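Long-range contacts in dnab-like replicative helicase (Bacillus phage SPP1, PDB 3BH0), which probably couples ATP hydrolysis to 5'-3' unwinding of duplex DNA during phage replication, the chain being the ATPase domain of this DnaB-family helicase: residues 97-103 / 153-159; 181-185 / 222-226; 190-196 / 206-210. All blocks are in the same frame, centred on the assembly; numbering follows the deposited sequence.

Contact 1. Residues 97-103 / 153-159; sequences DVVNLHS and NINIFDK
V99 to H102 pair in parallel register with I154 to F157, the strand segments 4.6 Å apart at closest approach and inclined by 22°. The backbone bonds switch partners regularly: V99 N gives to N153 O, V99 O takes N155 N, L101 N gives to N155 O, and L101 O takes F157 N at 2.7 Å. At the C-terminal end the pairing slackens, since S103 N reaches F157 O at 2.9 Å from above the carbonyl plane. CA-H groups of I154 and I156 supplement the bonds at V99 O and L101 O.

On one face of the sheet H102 and F157 run side by side. Both rings stand beside their own backbone N, F157 with chi1 -65°, which sends them out in the same direction. The ring planes are near parallel (8°), but the rings are slid apart, with 4.8 Å between centroids, so overlap is slight: F157 CD2 lies over the rim of the imidazole, 3.7 Å from H102 NE2. F157 CE2 meets the amide of N100 at 3.9 Å from CG. K170 of helix 164-176 packs against both rings. On the face carrying V99, L101, I154 and I156 the contacts are aliphatic. I154 CD1 comes to 4.1 Å from V99 CB, and L101 CD2 lies 4.2 Å from I156 CG1, with I156 also resting on helix 108-119.

Strand 154-157 forms one edge of the sheet within this chain, and 98-103 is bonded on its far side to strand 183-188. Polar ends find partners outside the pair: D97 in R182, the S103 hydroxyl in M106 O. The main-chain bonds thus set the register, while aromatic packing on one face and aliphatic packing on the other join the edge strand to the central sheet.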
loop_
_atom_site.group_PDB
_atom_site.type_symbol
_atom_site.label_atom_id
_atom_site.label_comp_id
_atom_site.label_asym_id
_atom_site.label_seq_id
_atom_site.Cartn_x
_atom_site.Cartn_y
_atom_site.Cartn_z
ATOM N N ASP A 97 -13.120 -4.111 -4.631
ATOM C CA ASP A 97 -12.985 -3.380 -3.384
ATOM C C ASP A 97 -12.742 -1.924 -3.755
ATOM O O ASP A 97 -12.392 -1.631 -4.911
ATOM C CB ASP A 97 -11.842 -3.951 -2.546
ATOM C CG ASP A 97 -12.119 -5.374 -2.079
ATOM O OD1 ASP A 97 -13.154 -5.584 -1.412
ATOM O OD2 ASP A 97 -11.308 -6.282 -2.379
ATOM N N VAL A 98 -12.952 -1.025 -2.791
ATOM C CA VAL A 98 -12.836 0.418 -3.001
ATOM C C VAL A 98 -11.524 0.949 -2.418
ATOM O O VAL A 98 -11.247 0.769 -1.232
ATOM C CB VAL A 98 -14.042 1.173 -2.370
ATOM C CG1 VAL A 98 -13.923 2.687 -2.563
ATOM C CG2 VAL A 98 -15.353 0.671 -2.958
ATOM N N VAL A 99 -10.727 1.602 -3.261
ATOM C CA VAL A 99 -9.443 2.160 -2.845
ATOM C C VAL A 99 -9.467 3.691 -2.796
ATOM O O VAL A 99 -9.738 4.345 -3.794
ATOM C CB VAL A 99 -8.279 1.671 -3.744
ATOM C CG1 VAL A 99 -6.936 2.153 -3.184
ATOM C CG2 VAL A 99 -8.285 0.142 -3.870
ATOM N N ASN A 100 -9.198 4.242 -1.616
ATOM C CA ASN A 100 -9.036 5.669 -1.423
ATOM C C ASN A 100 -7.547 5.963 -1.303
ATOM O O ASN A 100 -6.909 5.613 -0.311
ATOM C CB ASN A 100 -9.729 6.124 -0.141
ATOM C CG ASN A 100 -11.211 6.441 -0.325
ATOM O OD1 ASN A 100 -11.784 6.236 -1.393
ATOM N ND2 ASN A 100 -11.832 6.956 0.737
ATOM N N LEU A 101 -6.992 6.599 -2.323
ATOM C CA LEU A 101 -5.581 6.944 -2.315
ATOM C C LEU A 101 -5.401 8.389 -1.898
ATOM O O LEU A 101 -5.865 9.305 -2.581
ATOM C CB LEU A 101 -4.941 6.682 -3.674
ATOM C CG LEU A 101 -3.586 7.350 -3.925
ATOM C CD1 LEU A 101 -2.466 6.885 -2.958
ATOM C CD2 LEU A 101 -3.179 7.167 -5.395
ATOM N N HIS A 102 -4.738 8.579 -0.766
ATOM C CA HIS A 102 -4.440 9.902 -0.275
ATOM C C HIS A 102 -3.000 10.226 -0.647
ATOM O O HIS A 102 -2.047 9.742 -0.028
ATOM C CB HIS A 102 -4.721 10.001 1.220
ATOM C CG HIS A 102 -6.178 9.933 1.551
ATOM N ND1 HIS A 102 -6.884 8.746 1.571
ATOM C CD2 HIS A 102 -7.073 10.906 1.843
ATOM C CE1 HIS A 102 -8.150 8.995 1.860
ATOM N NE2 HIS A 102 -8.288 10.296 2.034
ATOM N N SER A 103 -2.861 11.014 -1.714
ATOM C CA SER A 103 -1.557 11.276 -2.290
ATOM C C SER A 103 -1.107 12.706 -2.028
ATOM O O SER A 103 -1.569 13.659 -2.640
ATOM C CB SER A 103 -1.532 10.899 -3.770
ATOM O OG SER A 103 -1.751 12.001 -4.598
ATOM N N ASN A 153 -12.372 1.321 -8.952
ATOM C CA ASN A 153 -12.812 1.885 -7.679
ATOM C C ASN A 153 -11.642 2.564 -6.954
ATOM O O ASN A 153 -11.391 2.340 -5.764
ATOM C CB ASN A 153 -13.448 0.787 -6.822
ATOM C CG ASN A 153 -14.329 -0.134 -7.636
ATOM O OD1 ASN A 153 -15.372 0.280 -8.134
ATOM N ND2 ASN A 153 -13.893 -1.381 -7.807
ATOM N N ILE A 154 -10.925 3.386 -7.709
ATOM C CA ILE A 154 -9.783 4.097 -7.210
ATOM C C ILE A 154 -10.241 5.521 -7.059
ATOM O O ILE A 154 -10.628 6.157 -8.033
ATOM C CB ILE A 154 -8.592 4.042 -8.202
ATOM C CG1 ILE A 154 -8.219 2.599 -8.550
ATOM C CG2 ILE A 154 -7.373 4.819 -7.658
ATOM C CD1 ILE A 154 -7.178 1.987 -7.652
ATOM N N ASN A 155 -10.242 6.013 -5.834
ATOM C CA ASN A 155 -10.436 7.428 -5.594
ATOM C C ASN A 155 -9.097 7.985 -5.231
ATOM O O ASN A 155 -8.256 7.263 -4.675
ATOM C CB ASN A 155 -11.400 7.682 -4.436
ATOM C CG ASN A 155 -12.806 7.225 -4.740
ATOM O OD1 ASN A 155 -13.232 6.136 -4.312
ATOM N ND2 ASN A 155 -13.538 8.041 -5.500
ATOM N N ILE A 156 -8.897 9.261 -5.542
ATOM C CA ILE A 156 -7.649 9.925 -5.218
ATOM C C ILE A 156 -7.922 11.241 -4.508
ATOM O O ILE A 156 -8.715 12.047 -4.984
ATOM C CB ILE A 156 -6.753 10.151 -6.458
ATOM C CG1 ILE A 156 -6.542 8.832 -7.220
ATOM C CG2 ILE A 156 -5.412 10.760 -6.028
ATOM C CD1 ILE A 156 -5.742 8.945 -8.538
ATOM N N PHE A 157 -7.251 11.448 -3.372
ATOM C CA PHE A 157 -7.324 12.708 -2.649
ATOM C C PHE A 157 -5.937 13.333 -2.589
ATOM O O PHE A 157 -5.081 12.900 -1.814
ATOM C CB PHE A 157 -7.887 12.495 -1.231
ATOM C CG PHE A 157 -9.324 12.013 -1.203
ATOM C CD1 PHE A 157 -10.360 12.903 -0.935
ATOM C CD2 PHE A 157 -9.635 10.672 -1.439
ATOM C CE1 PHE A 157 -11.673 12.470 -0.914
ATOM C CE2 PHE A 157 -10.962 10.225 -1.399
ATOM C CZ PHE A 157 -11.982 11.133 -1.131
ATOM N N ASP A 158 -5.732 14.362 -3.399
ATOM C CA ASP A 158 -4.395 14.888 -3.645
ATOM C C ASP A 158 -4.045 16.192 -2.928
ATOM O O ASP A 158 -3.030 16.796 -3.230
ATOM C CB ASP A 158 -4.133 15.012 -5.165
ATOM C CG ASP A 158 -4.824 16.220 -5.798
ATOM O OD1 ASP A 158 -5.582 16.930 -5.092
ATOM O OD2 ASP A 158 -4.596 16.458 -7.012
ATOM N N LYS A 159 -4.872 16.616 -1.980
ATOM C CA LYS A 159 -4.591 17.818 -1.186
ATOM C C LYS A 159 -3.270 17.710 -0.431
ATOM O O LYS A 159 -2.997 16.701 0.237
ATOM C CB LYS A 159 -5.725 18.083 -0.208
ATOM C CG LYS A 159 -5.738 19.491 0.319
ATOM C CD LYS A 159 -6.734 19.640 1.450
ATOM C CE LYS A 159 -6.748 21.075 1.929
ATOM N NZ LYS A 159 -6.678 21.103 3.417
#

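Contact 2. Residues 181-185 / 222-226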
loop_
_atom_site.group_PDB
_atom_site.type_symbol
_atom_site.label_atom_id
_atom_site.label_comp_id
_atom_site.label_asym_id
_atom_site.label_seq_id
_atom_site.Cartn_x
_atom_site.Cartn_y
_atom_site.Cartn_z
ATOM N N LYS A 181 -19.211 -2.552 0.442
ATOM C CA LYS A 181 -17.842 -2.639 -0.052
ATOM C C LYS A 181 -16.817 -2.380 1.038
ATOM O O LYS A 181 -16.931 -1.420 1.801
ATOM C CB LYS A 181 -17.630 -1.661 -1.206
ATOM C CG LYS A 181 -18.608 -1.797 -2.355
ATOM C CD LYS A 181 -18.189 -2.889 -3.321
ATOM C CE LYS A 181 -18.833 -2.662 -4.673
ATOM N NZ LYS A 181 -18.253 -1.475 -5.382
ATOM N N ARG A 182 -15.817 -3.246 1.103
ATOM C CA ARG A 182 -14.653 -2.998 1.946
ATOM C C ARG A 182 -13.764 -1.915 1.322
ATOM O O ARG A 182 -13.311 -2.065 0.182
ATOM C CB ARG A 182 -13.886 -4.299 2.231
ATOM C CG ARG A 182 -14.311 -5.498 1.387
ATOM C CD ARG A 182 -13.638 -6.789 1.839
ATOM N NE ARG A 182 -12.986 -7.438 0.704
ATOM C CZ ARG A 182 -12.509 -8.678 0.698
ATOM N NH1 ARG A 182 -12.612 -9.446 1.769
ATOM N NH2 ARG A 182 -11.924 -9.150 -0.395
ATOM N N VAL A 183 -13.588 -0.816 2.066
ATOM C CA VAL A 183 -12.776 0.354 1.693
ATOM C C VAL A 183 -11.320 0.163 2.133
ATOM O O VAL A 183 -11.049 -0.384 3.207
ATOM C CB VAL A 183 -13.342 1.656 2.344
ATOM C CG1 VAL A 183 -12.499 2.887 2.014
ATOM C CG2 VAL A 183 -14.783 1.896 1.924
ATOM N N ILE A 184 -10.380 0.616 1.304
ATOM C CA ILE A 184 -8.960 0.527 1.641
ATOM C C ILE A 184 -8.360 1.919 1.559
ATOM O O ILE A 184 -8.424 2.559 0.517
ATOM C CB ILE A 184 -8.219 -0.453 0.707
ATOM C CG1 ILE A 184 -8.866 -1.836 0.772
ATOM C CG2 ILE A 184 -6.705 -0.525 1.053
ATOM C CD1 ILE A 184 -9.342 -2.342 -0.557
ATOM N N VAL A 185 -7.791 2.397 2.659
ATOM C CA VAL A 185 -7.224 3.749 2.693
ATOM C C VAL A 185 -5.708 3.695 2.502
ATOM O O VAL A 185 -4.989 3.233 3.379
ATOM C CB VAL A 185 -7.626 4.485 4.002
ATOM C CG1 VAL A 185 -7.167 5.938 4.000
ATOM C CG2 VAL A 185 -9.148 4.397 4.194
ATOM N N VAL A 222 -11.911 -0.285 8.329
ATOM C CA VAL A 222 -11.232 -0.262 7.027
ATOM C C VAL A 222 -9.802 -0.802 7.095
ATOM O O VAL A 222 -9.212 -0.880 8.172
ATOM C CB VAL A 222 -11.219 1.170 6.395
ATOM C CG1 VAL A 222 -12.651 1.614 6.032
ATOM C CG2 VAL A 222 -10.513 2.202 7.308
ATOM N N VAL A 223 -9.260 -1.186 5.939
ATOM C CA VAL A 223 -7.821 -1.417 5.815
ATOM C C VAL A 223 -7.116 -0.074 5.612
ATOM O O VAL A 223 -7.460 0.673 4.709
ATOM C CB VAL A 223 -7.469 -2.366 4.650
ATOM C CG1 VAL A 223 -5.953 -2.677 4.652
ATOM C CG2 VAL A 223 -8.287 -3.660 4.746
ATOM N N VAL A 224 -6.161 0.241 6.477
ATOM C CA VAL A 224 -5.294 1.399 6.266
ATOM C C VAL A 224 -3.928 0.899 5.831
ATOM O O VAL A 224 -3.362 0.016 6.469
ATOM C CB VAL A 224 -5.189 2.277 7.517
ATOM C CG1 VAL A 224 -4.258 3.456 7.279
ATOM C CG2 VAL A 224 -6.587 2.771 7.908
ATOM N N ILE A 225 -3.458 1.426 4.701
ATOM C CA ILE A 225 -2.135 1.139 4.164
ATOM C C ILE A 225 -1.336 2.448 4.073
ATOM O O ILE A 225 -1.594 3.294 3.211
ATOM C CB ILE A 225 -2.182 0.425 2.786
ATOM C CG1 ILE A 225 -2.937 -0.910 2.879
ATOM C CG2 ILE A 225 -0.787 0.143 2.308
ATOM C CD1 ILE A 225 -3.217 -1.565 1.545
ATOM N N ALA A 226 -0.384 2.609 4.987
ATOM C CA ALA A 226 0.475 3.763 4.987
ATOM C C ALA A 226 1.881 3.429 4.463
ATOM O O ALA A 226 2.555 2.503 4.943
ATOM C CB ALA A 226 0.539 4.395 6.383
#
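Strands 183-188 and 223-228 are neighbouring parallel strands joined through helix 202-220, a beta-alpha-beta unit of the P-loop NTPase core, and V185 meets V222, V223 and V224 at its centre. Two straight bonds grip V185: its N gives to V223 O at 2.7 Å with an N-H...O angle of 169°, and its O takes I225 N, also at 2.7 Å and at 176°. CA-H groups of I184 and V224 close on V223 O and V185 O respectively.

Packing is dense on both faces here. On the face carrying I184 and V223, I184 CG2 rests 3.7 Å from I225 CD1 and 4.1 Å from V223 CB, all three side chains leading the same way. It is the setting of CG2 anti to the I184 backbone N that brings this branch against both neighbours. On the face of V185 and V224, the V185 and V222 side chains cross, V185 CG2 lying 4.0 Å from V222 CG2; helix 164-176 lies against V185 and V222, and helix 202-220 against V224.

Toward the start of the strands the pairing loosens. V183 and V222 have CA atoms 5.6 Å apart, and V223 N makes only a weak bond to V183 O. Before V183 the chain leaves its partner, and K181 and R182 turn their charges elsewhere: K181 forms a salt bridge with D96, and R182 NH1 bonds to T49 O. The valine-rich middle is buried, whereas these charged residues lie at the N-terminal end of the strand, where they are partly exposed. Even at the loosened end the apolar packing persists, for V222 CG1, anti to its own carbonyl carbon, settles 3.8 Å from V183 CB.

Contact 3. Residues 190-196 / 206-210; sequences LQLLEPA and ISQIS
The flat amide of Q208 presents OE1 to A196 N, which approaches from above the carbonyl plane, 60° out of it, over a length of 2.9 Å. The N-H points almost straight at the oxygen (174°), although the donor misses the lone-pair directions. A196 CB lies over the same face, 3.7 Å from Q208 CD, and P195 CA sits beyond OE1, near the amide plane. A bend at chi2 (-90°) turns the amide toward this loop, while its NE2 bonds to D212, one turn farther along helix 202-220.

Deeper in, I209 faces the loop. Its CG2 comes within 3.5 Å of L193 CD1 and 4.0 Å of L190 CG, while its CD1 reaches 4.0 Å from L193 CB. I206 adds two touches: CG2 against L190 CD2 at 3.9 Å, and CD1 against Q191 CG, the two side chains crossing at about a right angle. The amide of Q191 is held elsewhere, by S228 and Q229.

With OE1 taken by A196 N and NE2 by D212, both ends of the Q208 amide are held and its rotation is fixed, which ties the exposed end of the loop to the helix it leads into.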
loop_
_atom_site.group_PDB
_atom_site.type_symbol
_atom_site.label_atom_id
_atom_site.label_comp_id
_atom_site.label_asym_id
_atom_site.label_seq_id
_atom_site.Cartn_x
_atom_site.Cartn_y
_atom_site.Cartn_z
ATOM N N LEU A 190 3.254 8.640 5.119
ATOM C CA LEU A 190 2.743 8.958 6.416
ATOM C C LEU A 190 3.375 10.195 7.022
ATOM O O LEU A 190 2.687 10.971 7.669
ATOM C CB LEU A 190 2.942 7.740 7.334
ATOM C CG LEU A 190 2.606 7.781 8.833
ATOM C CD1 LEU A 190 2.078 6.420 9.244
ATOM C CD2 LEU A 190 3.808 8.178 9.696
ATOM N N GLN A 191 4.669 10.377 6.786
ATOM C CA GLN A 191 5.449 11.410 7.468
ATOM C C GLN A 191 5.218 12.791 6.875
ATOM O O GLN A 191 5.833 13.770 7.309
ATOM C CB GLN A 191 6.947 11.072 7.454
ATOM C CG GLN A 191 7.340 9.906 8.365
ATOM C CD GLN A 191 7.169 8.525 7.711
ATOM O OE1 GLN A 191 6.814 8.403 6.532
ATOM N NE2 GLN A 191 7.436 7.479 8.488
ATOM N N LEU A 192 4.331 12.842 5.887
ATOM C CA LEU A 192 3.864 14.065 5.265
ATOM C C LEU A 192 2.530 14.539 5.870
ATOM O O LEU A 192 2.099 15.677 5.635
ATOM C CB LEU A 192 3.685 13.830 3.748
ATOM C CG LEU A 192 4.576 14.570 2.740
ATOM C CD1 LEU A 192 6.031 14.543 3.160
ATOM C CD2 LEU A 192 4.416 14.034 1.318
ATOM N N LEU A 193 1.878 13.667 6.637
ATOM C CA LEU A 193 0.566 13.981 7.215
ATOM C C LEU A 193 0.655 15.140 8.207
ATOM O O LEU A 193 1.649 15.286 8.905
ATOM C CB LEU A 193 -0.055 12.751 7.887
ATOM C CG LEU A 193 -0.596 11.649 6.973
ATOM C CD1 LEU A 193 -0.888 10.366 7.744
ATOM C CD2 LEU A 193 -1.827 12.100 6.211
ATOM N N GLU A 194 -0.385 15.968 8.256
ATOM C CA GLU A 194 -0.442 17.065 9.231
ATOM C C GLU A 194 -0.635 16.486 10.623
ATOM O O GLU A 194 -1.618 15.812 10.865
ATOM C CB GLU A 194 -1.591 18.008 8.903
ATOM C CG GLU A 194 -1.440 18.703 7.578
ATOM C CD GLU A 194 -2.425 19.857 7.417
ATOM O OE1 GLU A 194 -3.542 19.805 8.012
ATOM O OE2 GLU A 194 -2.076 20.814 6.684
ATOM N N PRO A 195 0.320 16.721 11.538
ATOM C CA PRO A 195 0.128 16.218 12.900
ATOM C C PRO A 195 -0.936 17.010 13.674
ATOM O O PRO A 195 -1.161 18.187 13.377
ATOM C CB PRO A 195 1.508 16.394 13.528
ATOM C CG PRO A 195 2.121 17.524 12.791
ATOM C CD PRO A 195 1.608 17.427 11.386
ATOM N N ALA A 196 -1.576 16.363 14.656
ATOM C CA ALA A 196 -2.704 16.984 15.372
ATOM C C ALA A 196 -2.238 18.175 16.194
ATOM O O ALA A 196 -2.904 19.202 16.232
ATOM C CB ALA A 196 -3.442 15.975 16.237
ATOM N N ILE A 206 4.507 11.886 15.038
ATOM C CA ILE A 206 4.425 10.623 14.293
ATOM C C ILE A 206 3.738 9.527 15.119
ATOM O O ILE A 206 2.975 8.737 14.583
ATOM C CB ILE A 206 5.802 10.125 13.788
ATOM C CG1 ILE A 206 6.506 11.179 12.930
ATOM C CG2 ILE A 206 5.660 8.776 13.080
ATOM C CD1 ILE A 206 5.885 11.456 11.577
ATOM N N SER A 207 4.005 9.499 16.423
ATOM C CA SER A 207 3.321 8.591 17.341
ATOM C C SER A 207 1.806 8.786 17.286
ATOM O O SER A 207 1.061 7.810 17.108
ATOM C CB SER A 207 3.838 8.800 18.765
ATOM O OG SER A 207 5.141 8.254 18.913
ATOM N N GLN A 208 1.363 10.043 17.412
ATOM C CA GLN A 208 -0.069 10.395 17.319
ATOM C C GLN A 208 -0.652 10.002 15.974
ATOM O O GLN A 208 -1.676 9.326 15.922
ATOM C CB GLN A 208 -0.312 11.886 17.565
ATOM C CG GLN A 208 -1.671 12.397 17.018
ATOM C CD GLN A 208 -1.577 12.905 15.571
ATOM O OE1 GLN A 208 -0.655 13.638 15.221
ATOM N NE2 GLN A 208 -2.534 12.519 14.738
ATOM N N ILE A 209 0.004 10.402 14.885
ATOM C CA ILE A 209 -0.449 9.987 13.550
ATOM C C ILE A 209 -0.641 8.471 13.474
ATOM O O ILE A 209 -1.642 7.995 12.951
ATOM C CB ILE A 209 0.491 10.464 12.426
ATOM C CG1 ILE A 209 0.479 11.994 12.316
ATOM C CG2 ILE A 209 0.077 9.813 11.087
ATOM C CD1 ILE A 209 1.647 12.576 11.514
ATOM N N SER A 210 0.306 7.722 14.025
ATOM C CA SER A 210 0.267 6.250 13.997
ATOM C C SER A 210 -0.915 5.659 14.793
ATOM O O SER A 210 -1.676 4.840 14.271
ATOM C CB SER A 210 1.620 5.679 14.474
ATOM O OG SER A 210 1.506 4.331 14.924
#

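Contacts 1 and 2 belong to one sheet and meet directly through strands 98-103 and 183-188, their centres about 10 Å apart. V98 O lies 2.7 Å from I184 N, a probable hydrogen bond, and D97 OD1 forms a salt bridge with R182 NE at 2.8 Å. Contact 3 falls within the crossover that links the two strands of contact 2, its centre about 17 Å from that of contact 2, and touches it where L190 CD1 meets A226 CB. Contacts 1 and 3 do not touch: their centres are about 19 Å apart and their nearest atoms about 6 Å. Yet L101 of contact 1 and Q191 of contact 3 both lie near, without touching, the probable Walker A P-loop that follows strand 70-74.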